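Local coordinates for assembly chaperone of ribosomal protein L4 (Acl4) (Chaetomium thermophilum, PDB 5TQB), which probably binds newly made ribosomal protein L4 through a superhelical scaffold of TPR-like helices and escorts it toward ribosome assembly, at residues 103-117 against 141-155. Numbering follows the deposited sequence.
Sequences VAWFERGATVLRAQI and KRRRLAETLCAVVEV. With EDO (1,2-ethanediol), chain I.
The Phe106 ring receives Ala151 over one face, Ala151 CB standing 3.9 Å from the ring centroid in a CH-pi contact displaced toward the rim. Val155 CG2 meets the ring edge near its plane, 4.1 Å from Phe106 CE1, while Val152 and Thr148 come in obliquely; together the four form the hole that takes Phe106 as a knob. The small methyl of Ala151 lets the ring lie close to the helix surface. Leu145 CD1 lies over one face of the Arg114 guanidinium, but the aliphatic part packs closer, Arg114 CG 3.7 Å from Leu145 CD2, while NH1 salt-bridges Glu176. The Arg144 guanidinium, leading away from helix 100-125, takes Glu147 in plane at its edge, through NE and NH2; ethanediol O2 donates to Glu147 OE1 (3.0 Å).

Leu145 is the answering knob, set among Ala110, Leu113, Arg114 and Ile117. With CG anti to the backbone N (chi1 177°), its branches divide the work: Leu145 CD1 rests 3.7 Å from Ala110 CB, and Leu145 CD2 reaches Ile117 CD1 at 3.8 Å. Leu113 CD1 packs on Leu145 CA and Thr148 OG1. Thr148 turns its methyl toward the Phe106 carbonyl; its buried OG1 is satisfied within its own helix by Arg144 O (2.8 Å).

Helices 100-125 and 131-156 thus form an antiparallel hairpin, their segments 156° apart, consistent with a TPR-like solenoid. Another protein chain packs on Arg144, Thr148 (through an aromatic side chain) and Ala151, and salt-bridges Glu154, consistent with ligand binding. Apolar knobs carry most of the contact; Lys141 closes one end, NZ donating to Gln116 OE1 (2.7 Å) from above the amide plane and pairing with Glu79.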
loop_
_atom_site.group_PDB
_atom_site.type_symbol
_atom_site.label_atom_id
_atom_site.label_comp_id
_atom_site.label_asym_id
_atom_site.label_seq_id
_atom_site.Cartn_x
_atom_site.Cartn_y
_atom_site.Cartn_z
ATOM N N VAL B 103 10.815 10.577 20.500
ATOM C CA VAL B 103 12.192 10.704 20.037
ATOM C C VAL B 103 13.130 9.809 20.850
ATOM O O VAL B 103 14.047 9.196 20.301
ATOM C CB VAL B 103 12.679 12.156 20.141
ATOM C CG1 VAL B 103 14.152 12.254 19.759
ATOM C CG2 VAL B 103 11.844 13.054 19.246
ATOM N N ALA B 104 12.899 9.751 22.159
ATOM C CA ALA B 104 13.699 8.916 23.045
ATOM C C ALA B 104 13.590 7.449 22.631
ATOM O O ALA B 104 14.599 6.756 22.512
ATOM C CB ALA B 104 13.255 9.099 24.491
ATOM N N TRP B 105 12.367 6.981 22.403
ATOM C CA TRP B 105 12.152 5.610 21.950
ATOM C C TRP B 105 12.778 5.364 20.575
ATOM O O TRP B 105 13.401 4.324 20.342
ATOM C CB TRP B 105 10.658 5.283 21.907
ATOM C CG TRP B 105 10.052 4.988 23.247
ATOM C CD1 TRP B 105 9.027 5.657 23.847
ATOM C CD2 TRP B 105 10.434 3.943 24.152
ATOM N NE1 TRP B 105 8.745 5.094 25.067
ATOM C CE2 TRP B 105 9.596 4.042 25.281
ATOM C CE3 TRP B 105 11.403 2.934 24.117
ATOM C CZ2 TRP B 105 9.696 3.171 26.364
ATOM C CZ3 TRP B 105 11.504 2.072 25.196
ATOM C CH2 TRP B 105 10.653 2.195 26.303
ATOM N N PHE B 106 12.613 6.326 19.670
ATOM C CA PHE B 106 13.157 6.214 18.322
ATOM C C PHE B 106 14.676 6.129 18.371
ATOM O O PHE B 106 15.289 5.363 17.625
ATOM C CB PHE B 106 12.746 7.424 17.472
ATOM C CG PHE B 106 11.364 7.325 16.870
ATOM C CD1 PHE B 106 10.517 8.429 16.865
ATOM C CD2 PHE B 106 10.925 6.156 16.274
ATOM C CE1 PHE B 106 9.251 8.356 16.301
ATOM C CE2 PHE B 106 9.662 6.075 15.712
ATOM C CZ PHE B 106 8.825 7.177 15.725
ATOM N N GLU B 107 15.279 6.929 19.247
ATOM C CA GLU B 107 16.730 6.964 19.379
ATOM C C GLU B 107 17.254 5.623 19.869
ATOM O O GLU B 107 18.259 5.123 19.368
ATOM C CB GLU B 107 17.166 8.083 20.331
ATOM C CG GLU B 107 17.244 9.453 19.674
ATOM C CD GLU B 107 17.662 10.554 20.641
ATOM O OE1 GLU B 107 17.844 10.266 21.844
ATOM O OE2 GLU B 107 17.810 11.712 20.194
ATOM N N ARG B 108 16.568 5.041 20.845
ATOM C CA ARG B 108 16.925 3.717 21.337
ATOM C C ARG B 108 16.854 2.697 20.210
ATOM O O ARG B 108 17.688 1.793 20.124
ATOM C CB ARG B 108 15.991 3.297 22.469
ATOM C CG ARG B 108 16.264 4.013 23.783
ATOM C CD ARG B 108 16.430 3.047 24.939
ATOM N NE ARG B 108 15.238 2.958 25.778
ATOM C CZ ARG B 108 14.949 1.919 26.557
ATOM N NH1 ARG B 108 15.747 0.858 26.590
ATOM N NH2 ARG B 108 13.849 1.933 27.295
ATOM N N GLY B 109 15.859 2.853 19.341
ATOM C CA GLY B 109 15.679 1.954 18.218
ATOM C C GLY B 109 16.765 2.133 17.177
ATOM O O GLY B 109 17.274 1.160 16.614
ATOM N N ALA B 110 17.115 3.388 16.916
ATOM C CA ALA B 110 18.178 3.702 15.971
ATOM C C ALA B 110 19.512 3.135 16.455
ATOM O O ALA B 110 20.293 2.609 15.660
ATOM C CB ALA B 110 18.278 5.206 15.770
ATOM N N THR B 111 19.763 3.235 17.759
ATOM C CA THR B 111 21.000 2.724 18.352
ATOM C C THR B 111 21.158 1.225 18.094
ATOM O O THR B 111 22.229 0.768 17.694
ATOM C CB THR B 111 21.046 2.974 19.877
ATOM O OG1 THR B 111 20.982 4.379 20.135
ATOM C CG2 THR B 111 22.328 2.421 20.486
ATOM N N VAL B 112 20.089 0.469 18.328
ATOM C CA VAL B 112 20.106 -0.972 18.100
ATOM C C VAL B 112 20.356 -1.271 16.628
ATOM O O VAL B 112 21.181 -2.118 16.295
ATOM C CB VAL B 112 18.782 -1.624 18.540
ATOM C CG1 VAL B 112 18.765 -3.114 18.201
ATOM C CG2 VAL B 112 18.568 -1.423 20.033
ATOM N N LEU B 113 19.645 -0.567 15.753
ATOM C CA LEU B 113 19.800 -0.752 14.313
ATOM C C LEU B 113 21.224 -0.462 13.840
ATOM O O LEU B 113 21.789 -1.233 13.067
ATOM C CB LEU B 113 18.817 0.140 13.550
ATOM C CG LEU B 113 17.353 -0.298 13.563
ATOM C CD1 LEU B 113 16.450 0.828 13.058
ATOM C CD2 LEU B 113 17.157 -1.560 12.736
ATOM N N ARG B 114 21.803 0.645 14.298
ATOM C CA ARG B 114 23.151 1.019 13.876
ATOM C C ARG B 114 24.193 -0.026 14.269
ATOM O O ARG B 114 25.135 -0.281 13.515
ATOM C CB ARG B 114 23.541 2.380 14.447
ATOM C CG ARG B 114 23.448 3.503 13.437
ATOM C CD ARG B 114 23.974 4.792 14.017
ATOM N NE ARG B 114 23.087 5.336 15.042
ATOM C CZ ARG B 114 22.258 6.360 14.865
ATOM N NH1 ARG B 114 22.184 6.984 13.694
ATOM N NH2 ARG B 114 21.500 6.767 15.873
ATOM N N ALA B 115 24.019 -0.626 15.444
ATOM C CA ALA B 115 24.924 -1.672 15.915
ATOM C C ALA B 115 24.789 -2.937 15.065
ATOM O O ALA B 115 25.783 -3.571 14.723
ATOM C CB ALA B 115 24.653 -1.985 17.375
ATOM N N GLN B 116 23.553 -3.291 14.724
ATOM C CA GLN B 116 23.290 -4.454 13.880
ATOM C C GLN B 116 23.877 -4.263 12.484
ATOM O O GLN B 116 24.486 -5.178 11.927
ATOM C CB GLN B 116 21.788 -4.705 13.783
ATOM C CG GLN B 116 21.163 -5.199 15.069
ATOM C CD GLN B 116 19.663 -5.348 14.957
ATOM O OE1 GLN B 116 19.030 -4.748 14.088
ATOM N NE2 GLN B 116 19.084 -6.155 15.834
ATOM N N ILE B 117 23.682 -3.071 11.925
ATOM C CA ILE B 117 24.287 -2.699 10.649
ATOM C C ILE B 117 25.797 -2.885 10.702
ATOM O O ILE B 117 26.385 -3.494 9.811
ATOM C CB ILE B 117 23.978 -1.229 10.292
ATOM C CG1 ILE B 117 22.500 -1.076 9.936
ATOM C CG2 ILE B 117 24.824 -0.759 9.111
ATOM C CD1 ILE B 117 22.019 0.352 9.893
ATOM N N LYS B 141 18.274 -3.183 6.822
ATOM C CA LYS B 141 18.521 -2.537 8.104
ATOM C C LYS B 141 18.744 -1.028 7.959
ATOM O O LYS B 141 18.250 -0.249 8.769
ATOM C CB LYS B 141 19.725 -3.170 8.799
ATOM C CG LYS B 141 19.372 -3.972 10.036
ATOM C CD LYS B 141 18.567 -5.206 9.683
ATOM C CE LYS B 141 18.359 -6.100 10.895
ATOM N NZ LYS B 141 17.561 -5.434 11.961
ATOM N N ARG B 142 19.500 -0.626 6.940
ATOM C CA ARG B 142 19.775 0.788 6.699
ATOM C C ARG B 142 18.500 1.541 6.333
ATOM O O ARG B 142 18.342 2.716 6.676
ATOM C CB ARG B 142 20.814 0.955 5.587
ATOM C CG ARG B 142 22.244 0.727 6.042
ATOM C CD ARG B 142 23.226 0.799 4.882
ATOM N NE ARG B 142 24.609 0.706 5.341
ATOM C CZ ARG B 142 25.640 0.385 4.564
ATOM N NH1 ARG B 142 25.457 0.115 3.278
ATOM N NH2 ARG B 142 26.859 0.327 5.077
ATOM N N ARG B 143 17.594 0.861 5.637
ATOM C CA ARG B 143 16.328 1.470 5.251
ATOM C C ARG B 143 15.426 1.670 6.463
ATOM O O ARG B 143 14.775 2.707 6.583
ATOM C CB ARG B 143 15.629 0.633 4.185
ATOM C CG ARG B 143 16.311 0.719 2.840
ATOM C CD ARG B 143 15.842 -0.366 1.901
ATOM N NE ARG B 143 16.599 -0.349 0.655
ATOM C CZ ARG B 143 16.499 -1.272 -0.291
ATOM N NH1 ARG B 143 15.672 -2.296 -0.133
ATOM N NH2 ARG B 143 17.228 -1.172 -1.393
ATOM N N ARG B 144 15.402 0.691 7.365
ATOM C CA ARG B 144 14.630 0.820 8.599
ATOM C C ARG B 144 15.186 1.963 9.440
ATOM O O ARG B 144 14.433 2.702 10.083
ATOM C CB ARG B 144 14.664 -0.480 9.416
ATOM C CG ARG B 144 13.986 -1.688 8.762
ATOM C CD ARG B 144 12.490 -1.484 8.512
ATOM N NE ARG B 144 12.223 -0.877 7.208
ATOM C CZ ARG B 144 12.367 -1.499 6.039
ATOM N NH1 ARG B 144 12.792 -2.761 5.988
ATOM N NH2 ARG B 144 12.097 -0.853 4.911
ATOM N N LEU B 145 16.511 2.094 9.446
ATOM C CA LEU B 145 17.173 3.171 10.173
ATOM C C LEU B 145 16.834 4.515 9.549
ATOM O O LEU B 145 16.520 5.468 10.258
ATOM C CB LEU B 145 18.691 2.978 10.180
ATOM C CG LEU B 145 19.488 4.106 10.853
ATOM C CD1 LEU B 145 19.090 4.265 12.313
ATOM C CD2 LEU B 145 20.984 3.858 10.739
ATOM N N ALA B 146 16.904 4.586 8.222
ATOM C CA ALA B 146 16.602 5.818 7.500
ATOM C C ALA B 146 15.176 6.264 7.794
ATOM O O ALA B 146 14.910 7.449 8.027
ATOM C CB ALA B 146 16.793 5.612 6.015
ATOM N N GLU B 147 14.261 5.299 7.792
ATOM C CA GLU B 147 12.866 5.564 8.105
ATOM C C GLU B 147 12.701 6.032 9.551
ATOM O O GLU B 147 11.800 6.805 9.858
ATOM C CB GLU B 147 12.022 4.312 7.857
ATOM C CG GLU B 147 11.869 3.940 6.382
ATOM C CD GLU B 147 11.524 2.459 6.169
ATOM O OE1 GLU B 147 11.132 1.781 7.144
ATOM O OE2 GLU B 147 11.652 1.971 5.024
ATOM N N THR B 148 13.578 5.563 10.435
ATOM C CA THR B 148 13.526 5.948 11.843
ATOM C C THR B 148 13.957 7.403 12.004
ATOM O O THR B 148 13.369 8.159 12.783
ATOM C CB THR B 148 14.428 5.044 12.706
ATOM O OG1 THR B 148 13.950 3.691 12.646
ATOM C CG2 THR B 148 14.433 5.500 14.154
ATOM N N LEU B 149 14.987 7.794 11.265
ATOM C CA LEU B 149 15.474 9.159 11.339
ATOM C C LEU B 149 14.392 10.076 10.788
ATOM O O LEU B 149 14.113 11.132 11.357
ATOM C CB LEU B 149 16.789 9.304 10.566
ATOM C CG LEU B 149 17.910 8.361 11.036
ATOM C CD1 LEU B 149 19.164 8.546 10.202
ATOM C CD2 LEU B 149 18.220 8.549 12.507
ATOM N N CYS B 150 13.753 9.643 9.706
ATOM C CA CYS B 150 12.664 10.399 9.104
ATOM C C CYS B 150 11.503 10.518 10.077
ATOM O O CYS B 150 10.849 11.558 10.150
ATOM C CB CYS B 150 12.196 9.733 7.812
ATOM S SG CYS B 150 13.360 9.900 6.421
ATOM N N ALA B 151 11.247 9.457 10.833
ATOM C CA ALA B 151 10.178 9.504 11.820
ATOM C C ALA B 151 10.461 10.594 12.854
ATOM O O ALA B 151 9.548 11.287 13.294
ATOM C CB ALA B 151 10.004 8.165 12.491
ATOM N N VAL B 152 11.727 10.745 13.229
ATOM C CA VAL B 152 12.128 11.761 14.199
ATOM C C VAL B 152 12.002 13.167 13.606
ATOM O O VAL B 152 11.570 14.098 14.286
ATOM C CB VAL B 152 13.569 11.516 14.702
ATOM C CG1 VAL B 152 14.015 12.619 15.653
ATOM C CG2 VAL B 152 13.651 10.172 15.399
ATOM N N VAL B 153 12.378 13.312 12.339
ATOM C CA VAL B 153 12.196 14.568 11.617
ATOM C C VAL B 153 10.759 15.063 11.751
ATOM O O VAL B 153 10.524 16.241 12.030
ATOM C CB VAL B 153 12.553 14.414 10.113
ATOM C CG1 VAL B 153 12.075 15.620 9.302
ATOM C CG2 VAL B 153 14.057 14.224 9.933
ATOM N N GLU B 154 9.807 14.154 11.568
ATOM C CA GLU B 154 8.390 14.503 11.560
ATOM C C GLU B 154 7.874 14.872 12.956
ATOM O O GLU B 154 6.921 15.646 13.085
ATOM C CB GLU B 154 7.567 13.361 10.948
ATOM C CG GLU B 154 7.810 13.177 9.444
ATOM C CD GLU B 154 7.460 11.772 8.929
ATOM O OE1 GLU B 154 6.779 11.008 9.652
ATOM O OE2 GLU B 154 7.874 11.433 7.795
ATOM N N VAL B 155 8.498 14.333 14.001
ATOM C CA VAL B 155 8.159 14.743 15.364
ATOM C C VAL B 155 8.597 16.192 15.590
ATOM O O VAL B 155 7.884 16.976 16.223
ATOM C CB VAL B 155 8.818 13.837 16.428
ATOM C CG1 VAL B 155 8.448 14.296 17.826
ATOM C CG2 VAL B 155 8.398 12.387 16.239
HETATM C C1 EDO I . 8.416 0.151 6.238
HETATM O O1 EDO I . 8.372 1.041 5.142
HETATM C C2 EDO I . 7.754 0.805 7.430
HETATM O O2 EDO I . 8.147 2.158 7.482
#